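Uncharacterized protein YUAB (Bacillus subtilis, PDB 4BHU) self-polymerises into a stable hydrophobic layer on the surface of biofilms and is required for complex colony architecture. Local coordinates at residues 32-37 with 80-85; 38-43 with 108-113. The protein carries 1 engineered substitution. All coordinates share one frame; numbering follows the deposited sequence. Where two conformers were deposited one is given.

Interaction 1: residues 32-37 with 80-85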
ATOM      1  N   ASN C  32      -0.101  -8.514 -13.260  1.00 13.29           N
ATOM      2  CA  ASN C  32      -0.620  -7.144 -13.271  1.00 14.90           C
ATOM      3  C   ASN C  32      -2.020  -7.046 -12.692  1.00 18.43           C
ATOM      4  O   ASN C  32      -2.933  -6.481 -13.311  1.00 15.18           O
ATOM      5  CB  ASN C  32      -0.594  -6.537 -14.687  1.00 15.55           C
ATOM      6  CG  ASN C  32      -0.687  -5.015 -14.667  1.00 18.83           C
ATOM      7  OD1 ASN C  32      -0.283  -4.369 -13.690  1.00 17.15           O
ATOM      8  ND2 ASN C  32      -1.268  -4.433 -15.724  1.00 14.81           N
ATOM      9  N   THR C  33      -2.185  -7.579 -11.491  1.00 15.06           N
ATOM     10  CA  THR C  33      -3.475  -7.561 -10.849  1.00 16.22           C
ATOM     11  C   THR C  33      -3.433  -6.747  -9.562  1.00 14.74           C
ATOM     12  O   THR C  33      -2.363  -6.457  -8.990  1.00 15.48           O
ATOM     13  CB  THR C  33      -4.003  -8.973 -10.513  1.00 17.94           C
ATOM     14  OG1 THR C  33      -3.170  -9.577  -9.508  1.00 16.13           O
ATOM     15  CG2 THR C  33      -4.074  -9.887 -11.755  1.00 16.80           C
ATOM     16  N   LEU C  34      -4.614  -6.419  -9.067  1.00 16.24           N
ATOM     17  CA  LEU C  34      -4.713  -5.733  -7.801  0.90 16.94           C
ATOM     18  C   LEU C  34      -4.286  -6.660  -6.671  1.00 16.38           C
ATOM     19  O   LEU C  34      -3.481  -6.277  -5.825  1.00 17.11           O
ATOM     20  CB  LEU C  34      -6.114  -5.212  -7.576  0.90 18.11           C
ATOM     21  CG  LEU C  34      -6.455  -3.932  -8.327  0.90 17.25           C
ATOM     22  CD1 LEU C  34      -7.877  -3.539  -8.006  0.90 23.26           C
ATOM     23  CD2 LEU C  34      -5.483  -2.818  -7.977  0.90 24.47           C
ATOM     24  N   LEU C  35      -4.808  -7.881  -6.686  1.00 17.72           N
ATOM     25  CA  LEU C  35      -4.509  -8.907  -5.685  1.00 17.61           C
ATOM     26  C   LEU C  35      -4.790 -10.279  -6.289  1.00 17.81           C
ATOM     27  O   LEU C  35      -5.882 -10.527  -6.804  1.00 17.91           O
ATOM     28  CB  LEU C  35      -5.392  -8.707  -4.457  1.00 18.72           C
ATOM     29  CG  LEU C  35      -5.192  -9.601  -3.252  1.00 18.64           C
ATOM     30  CD1 LEU C  35      -3.751  -9.481  -2.728  1.00 19.66           C
ATOM     31  CD2 LEU C  35      -6.239  -9.251  -2.171  1.00 19.63           C
ATOM     32  N   SER C  36      -3.803 -11.169  -6.250  1.00 13.67           N
ATOM     33  CA  SER C  36      -3.974 -12.546  -6.708  1.00 16.38           C
ATOM     34  C   SER C  36      -3.269 -13.502  -5.758  1.00 17.35           C
ATOM     35  O   SER C  36      -2.196 -13.212  -5.233  1.00 16.65           O
ATOM     36  CB  SER C  36      -3.422 -12.769  -8.125  1.00 16.95           C
ATOM     37  OG  SER C  36      -4.093 -11.995  -9.090  1.00 18.65           O
ATOM     38  N   LEU C  37      -3.871 -14.656  -5.577  1.00 16.81           N
ATOM     39  CA  LEU C  37      -3.323 -15.693  -4.733  1.00 17.45           C
ATOM     40  C   LEU C  37      -3.684 -17.056  -5.322  1.00 15.99           C
ATOM     41  O   LEU C  37      -4.875 -17.416  -5.424  1.00 16.26           O
ATOM     42  CB  LEU C  37      -3.930 -15.545  -3.344  1.00 17.85           C
ATOM     43  CG  LEU C  37      -3.241 -16.259  -2.214  1.00 21.33           C
ATOM     44  CD1 LEU C  37      -3.605 -15.580  -0.868  1.00 19.33           C
ATOM     45  CD2 LEU C  37      -3.667 -17.719  -2.256  1.00 25.91           C
ATOM     46  N   ASP C  80       0.293 -11.782  -5.917  1.00 14.30           N
ATOM     47  CA  ASP C  80       0.419 -10.528  -6.617  1.00 14.24           C
ATOM     48  C   ASP C  80      -0.326  -9.491  -5.795  1.00 14.22           C
ATOM     49  O   ASP C  80      -1.365  -9.796  -5.189  1.00 16.38           O
ATOM     50  CB  ASP C  80      -0.210 -10.606  -8.029  1.00 16.49           C
ATOM     51  CG  ASP C  80       0.179  -9.428  -8.922  1.00 17.14           C
ATOM     52  OD1 ASP C  80       1.200  -8.773  -8.661  1.00 17.17           O
ATOM     53  OD2 ASP C  80      -0.526  -9.165  -9.941  1.00 16.14           O
ATOM     54  N   LEU C  81       0.201  -8.280  -5.821  1.00 14.18           N
ATOM     55  CA  LEU C  81      -0.366  -7.118  -5.128  1.00 16.28           C
ATOM     56  C   LEU C  81       0.009  -5.870  -5.931  1.00 18.64           C
ATOM     57  O   LEU C  81       1.186  -5.628  -6.214  1.00 15.67           O
ATOM     58  CB  LEU C  81       0.200  -7.032  -3.712  1.00 16.57           C
ATOM     59  CG  LEU C  81      -0.233  -5.789  -2.912  1.00 16.42           C
ATOM     60  CD1 LEU C  81      -1.696  -5.851  -2.614  1.00 20.33           C
ATOM     61  CD2 LEU C  81       0.584  -5.646  -1.619  1.00 19.07           C
ATOM     62  N   LEU C  82      -0.995  -5.109  -6.365  1.00 16.77           N
ATOM     63  CA  LEU C  82      -0.776  -3.833  -7.041  1.00 15.19           C
ATOM     64  C   LEU C  82       0.091  -3.918  -8.291  1.00 17.57           C
ATOM     65  O   LEU C  82       0.738  -2.963  -8.684  1.00 18.92           O
ATOM     66  CB  LEU C  82      -0.230  -2.778  -6.057  1.00 23.02           C
ATOM     67  CG  LEU C  82      -1.133  -2.527  -4.841  1.00 26.48           C
ATOM     68  CD1 LEU C  82      -0.488  -1.636  -3.761  1.00 29.29           C
ATOM     69  CD2 LEU C  82      -2.491  -1.948  -5.264  1.00 30.32           C
ATOM     70  N   GLY C  83       0.060  -5.058  -8.963  1.00 15.69           N
ATOM     71  CA  GLY C  83       0.843  -5.234 -10.160  1.00 17.99           C
ATOM     72  C   GLY C  83       2.341  -5.299  -9.894  1.00 20.17           C
ATOM     73  O   GLY C  83       3.135  -5.165 -10.831  1.00 19.68           O
ATOM     74  N   ALA C  84       2.730  -5.526  -8.637  1.00 17.38           N
ATOM     75  CA  ALA C  84       4.162  -5.636  -8.297  1.00 17.45           C
ATOM     76  C   ALA C  84       4.776  -7.030  -8.441  1.00 17.33           C
ATOM     77  O   ALA C  84       6.004  -7.157  -8.446  1.00 20.49           O
ATOM     78  CB  ALA C  84       4.406  -5.127  -6.878  1.00 17.01           C
ATOM     79  N   GLY C  85       3.940  -8.066  -8.527  1.00 15.75           N
ATOM     80  CA  GLY C  85       4.421  -9.432  -8.681  1.00 15.29           C
ATOM     81  C   GLY C  85       5.099  -9.655 -10.015  1.00 19.24           C
ATOM     82  O   GLY C  85       4.713  -9.057 -11.014  1.00 14.24           O
TER
HETATM   83  O   HOH W   1       2.076  -8.321 -11.505  1.00 15.73           O
HETATM   84  O   HOH W   2       2.424  -5.168 -13.691  1.00 30.17           O
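The carboxylate oxygen OD2 of D80 is gripped twice by T33. The backbone N of T33 meets OD2 at 2.8 Å, nearly head-on to the C-O bond. Its hydroxyl OG1 donates to the same oxygen at 2.7 Å, arriving on the anti side and 32° out of the carboxylate plane. Both donors come from one face of that plane. Two torsions set this up: D80 CG lies anti to its backbone N (chi1 -167°), which carries the carboxylate to T33 N and OG1, and T33 OG1 sits between N and the carbonyl carbon (chi1 67°), beside the donor N. The other oxygen, OD1, accepts from G85 N at 2.8 Å and from a water that also links N32 N to G85 O, so both oxygens of the buried carboxylate are bonded, which should restrict its rotation.

Beyond D80 the chain makes a type I' turn from L81 to A84, and the loop ahead of strand 35-37 is tied to it: G83 N donates to T33 O at 2.8 Å, and L82 N reaches L34 O at the same length. Antiparallel pairing follows, with S36 and D80 as the hydrogen-bonded pair (S36 N to D80 O, 3.0 Å). L34 and L35 share I113 as their partner on the neighbouring strand, which makes a classic beta bulge. The end of strand 72-81, strand 35-37 and the loops here belong to the leucine-rich cap at one end of the immunoglobulin-like BslA domain.

Apolar ends meet on the cap itself. L35 CD1 approaches L81 CD1 at 4.2 Å, the two side chains crossing at a slant; in the conformer given, L34 CD2 also lies 4.1 Å from L82 CD2. L81 packs on L81 of the second subunit, while L82 touches L34 of the third.

Interaction 2: residues 38-43 with 108-113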
ATOM      1  N   GLY C  38      -2.674 -17.812  -5.757  1.00 16.21           N
ATOM      2  CA  GLY C  38      -2.916 -19.140  -6.273  1.00 16.01           C
ATOM      3  C   GLY C  38      -2.107 -19.456  -7.522  1.00 16.76           C
ATOM      4  O   GLY C  38      -1.025 -18.927  -7.709  1.00 13.22           O
ATOM      5  N   VAL C  39      -2.683 -20.277  -8.405  1.00 18.79           N
ATOM      6  CA  VAL C  39      -1.941 -20.845  -9.527  1.00 19.15           C
ATOM      7  C   VAL C  39      -1.688 -19.861 -10.665  1.00 18.62           C
ATOM      8  O   VAL C  39      -2.615 -19.200 -11.129  1.00 17.27           O
ATOM      9  CB  VAL C  39      -2.691 -22.063 -10.125  1.00 19.67           C
ATOM     10  CG1 VAL C  39      -1.961 -22.562 -11.349  1.00 26.36           C
ATOM     11  CG2 VAL C  39      -2.872 -23.177  -9.088  1.00 21.17           C
HETATM   12  N   MSE C  40      -0.427 -19.775 -11.100  1.00 14.47           N
HETATM   13  CA  MSE C  40      -0.046 -19.121 -12.345  1.00 17.06           C
HETATM   14  C   MSE C  40       0.668 -20.173 -13.190  1.00 19.44           C
HETATM   15  O   MSE C  40       1.358 -21.028 -12.657  1.00 19.42           O
HETATM   16  CB  MSE C  40       0.935 -17.981 -12.106  1.00 16.88           C
HETATM   17  CG  MSE C  40       0.627 -17.172 -10.888  1.00 31.99           C
HETATM   18 SE   MSE C  40      -0.195 -15.558 -11.547  1.00 42.69          SE
HETATM   19  CE  MSE C  40      -0.937 -14.710  -9.877  1.00 18.06           C
ATOM     20  N   GLU C  41       0.515 -20.105 -14.501  1.00 18.89           N
ATOM     21  CA  GLU C  41       1.011 -21.179 -15.361  1.00 22.05           C
ATOM     22  C   GLU C  41       1.639 -20.644 -16.650  1.00 21.59           C
ATOM     23  O   GLU C  41       1.027 -19.833 -17.335  1.00 19.38           O
ATOM     24  CB  GLU C  41      -0.186 -22.087 -15.656  1.00 26.92           C
ATOM     25  CG  GLU C  41      -0.013 -23.205 -16.615  1.00 34.99           C
ATOM     26  CD  GLU C  41      -1.324 -23.989 -16.775  1.00 37.61           C
ATOM     27  OE1 GLU C  41      -1.768 -24.559 -15.764  1.00 35.39           O
ATOM     28  OE2 GLU C  41      -1.904 -24.014 -17.891  1.00 45.32           O
ATOM     29  N   PHE C  42       2.837 -21.125 -16.980  1.00 18.12           N
ATOM     30  CA  PHE C  42       3.484 -20.854 -18.257  1.00 16.90           C
ATOM     31  C   PHE C  42       3.267 -22.040 -19.203  1.00 17.36           C
ATOM     32  O   PHE C  42       3.278 -23.186 -18.768  1.00 18.66           O
ATOM     33  CB  PHE C  42       5.018 -20.699 -18.099  1.00 21.16           C
ATOM     34  CG  PHE C  42       5.475 -19.465 -17.361  1.00 18.52           C
ATOM     35  CD1 PHE C  42       5.436 -19.408 -15.982  1.00 19.57           C
ATOM     36  CD2 PHE C  42       6.001 -18.386 -18.057  1.00 17.18           C
ATOM     37  CE1 PHE C  42       5.899 -18.279 -15.301  1.00 19.05           C
ATOM     38  CE2 PHE C  42       6.464 -17.259 -17.400  1.00 19.02           C
ATOM     39  CZ  PHE C  42       6.432 -17.212 -16.015  1.00 16.40           C
ATOM     40  N   THR C  43       3.091 -21.743 -20.488  1.00 17.30           N
ATOM     41  CA  THR C  43       2.943 -22.759 -21.540  1.00 20.54           C
ATOM     42  C   THR C  43       4.019 -22.506 -22.584  1.00 18.71           C
ATOM     43  O   THR C  43       4.155 -21.386 -23.070  1.00 18.10           O
ATOM     44  CB  THR C  43       1.581 -22.662 -22.248  1.00 20.89           C
ATOM     45  OG1 THR C  43       0.529 -22.725 -21.290  1.00 23.69           O
ATOM     46  CG2 THR C  43       1.396 -23.812 -23.262  1.00 25.15           C
ATOM     47  N   ASN C 108      -2.991 -16.539 -15.612  1.00 18.03           N
ATOM     48  CA  ASN C 108      -3.376 -16.409 -14.222  1.00 14.39           C
ATOM     49  C   ASN C 108      -4.595 -17.280 -13.969  1.00 14.98           C
ATOM     50  O   ASN C 108      -5.678 -17.029 -14.482  1.00 18.28           O
ATOM     51  CB  ASN C 108      -3.690 -14.934 -13.944  1.00 17.74           C
ATOM     52  CG  ASN C 108      -4.008 -14.649 -12.483  1.00 16.92           C
ATOM     53  OD1 ASN C 108      -4.266 -15.556 -11.695  1.00 20.38           O
ATOM     54  ND2 ASN C 108      -3.968 -13.373 -12.117  1.00 19.60           N
ATOM     55  N   LYS C 109      -4.412 -18.333 -13.197  1.00 14.87           N
ATOM     56  CA  LYS C 109      -5.511 -19.210 -12.834  1.00 18.11           C
ATOM     57  C   LYS C 109      -5.784 -19.162 -11.335  1.00 17.79           C
ATOM     58  O   LYS C 109      -6.241 -20.144 -10.741  1.00 18.38           O
ATOM     59  CB  LYS C 109      -5.171 -20.627 -13.270  1.00 21.60           C
ATOM     60  CG  LYS C 109      -4.797 -20.694 -14.750  1.00 26.07           C
ATOM     61  CD  LYS C 109      -4.449 -22.119 -15.162  1.00 32.24           C
ATOM     62  CE  LYS C 109      -5.692 -22.919 -15.398  1.00 40.29           C
ATOM     63  NZ  LYS C 109      -6.306 -22.566 -16.715  1.00 52.29           N
ATOM     64  N   SER C 110      -5.517 -18.015 -10.732  1.00 15.55           N
ATOM     65  CA  SER C 110      -5.576 -17.901  -9.263  1.00 16.47           C
ATOM     66  C   SER C 110      -6.865 -17.257  -8.786  1.00 19.72           C
ATOM     67  O   SER C 110      -7.671 -16.845  -9.598  1.00 16.78           O
ATOM     68  CB  SER C 110      -4.382 -17.078  -8.782  1.00 17.49           C
ATOM     69  OG  SER C 110      -4.540 -15.712  -9.093  1.00 19.55           O
ATOM     70  N   LEU C 111      -7.060 -17.168  -7.470  1.00 18.05           N
ATOM     71  CA  LEU C 111      -8.055 -16.246  -6.939  1.00 18.19           C
ATOM     72  C   LEU C 111      -7.526 -14.850  -7.231  1.00 18.85           C
ATOM     73  O   LEU C 111      -6.400 -14.532  -6.901  1.00 18.08           O
ATOM     74  CB  LEU C 111      -8.259 -16.430  -5.434  1.00 19.14           C
ATOM     75  CG  LEU C 111      -8.582 -17.829  -4.910  1.00 21.82           C
ATOM     76  CD1 LEU C 111      -8.268 -17.918  -3.423  1.00 23.39           C
ATOM     77  CD2 LEU C 111     -10.045 -18.197  -5.193  1.00 24.35           C
ATOM     78  N   SER C 112      -8.336 -14.001  -7.847  1.00 16.14           N
ATOM     79  CA  SER C 112      -7.813 -12.750  -8.323  1.00 17.17           C
ATOM     80  C   SER C 112      -8.847 -11.651  -8.374  1.00 19.26           C
ATOM     81  O   SER C 112      -9.993 -11.860  -8.817  1.00 19.71           O
ATOM     82  CB  SER C 112      -7.213 -12.932  -9.710  1.00 18.64           C
ATOM     83  OG  SER C 112      -6.514 -11.768 -10.119  1.00 18.96           O
ATOM     84  N   ILE C 113      -8.402 -10.486  -7.928  1.00 16.12           N
ATOM     85  CA  ILE C 113      -9.027  -9.227  -8.270  1.00 20.37           C
ATOM     86  C   ILE C 113      -8.153  -8.656  -9.366  1.00 21.24           C
ATOM     87  O   ILE C 113      -7.055  -8.150  -9.132  1.00 16.19           O
ATOM     88  CB  ILE C 113      -9.148  -8.289  -7.062  1.00 20.19           C
ATOM     89  CG1 ILE C 113      -9.976  -8.970  -5.969  1.00 21.17           C
ATOM     90  CG2 ILE C 113      -9.798  -7.009  -7.495  1.00 19.75           C
ATOM     91  CD1 ILE C 113     -10.045  -8.207  -4.668  1.00 19.25           C
TER
HETATM   92  O   HOH W   3      -5.367 -21.194  -7.570  1.00 24.58           O
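Selenomethionine M40 starts with CG beside its backbone N (chi1 -40°) and bends sharply at chi2 (-103°), while N108 holds CG anti to its own N (chi1 -176°); the two side chains therefore run side by side in the same direction. The selenium of M40 comes within 4.0 Å of N108 CG, and M40 CE continues to 3.8 Å from S110 OG. The apolar end of M40 thus lies against a polar pair that is already internally bonded. N108 OD1 takes S110 OG at 2.6 Å, in the carbonyl plane and on a lone pair, and also S110 N at 2.9 Å.

M40 and N108 form an antiparallel non-hydrogen-bonded pair. Next to them K109 N donates to V39 O at 2.9 Å. Where the chain turns its corner, S110 CB comes to 3.5 Å from G38 C, so backbone and side chain meet closely at the glycine.

The E41 carboxylate crosses the CD methylene of K109 at a slant, E41 OE1 lying 3.7 Å from K109 CD. Their charged ends stay apart, K109 NZ being 4.8 Å from E41 OE2; instead, E41 OE1 forms a salt bridge with R74.

The bond to N108 OD1 from S110 N, two residues on, defines an Asx turn, here placed at the corner of the chain at 110-111, between strand 100-109 of the immunoglobulin-like domain and strand 112-113 in the hydrophobic cap.

Interactions 1 and 2 lie with their centres 11 Å apart and touch directly. Strand 35-37 of interaction 1 runs through the corner at G38 into strand 39-43 of interaction 2, and the segments of the two contacts alternate along the chain. Across the join, L35 O is 2.8 Å from I113 N, a probable backbone hydrogen bond, and S36 OG is 2.6 Å from S112 OG. S36 CB packs 3.3 Å from S110 OG, setting interaction 1 against the Asx turn. Strand 35-37 thus pairs with 72-81 on one edge and 112-113 on the other, and both contacts also reach the second subunit.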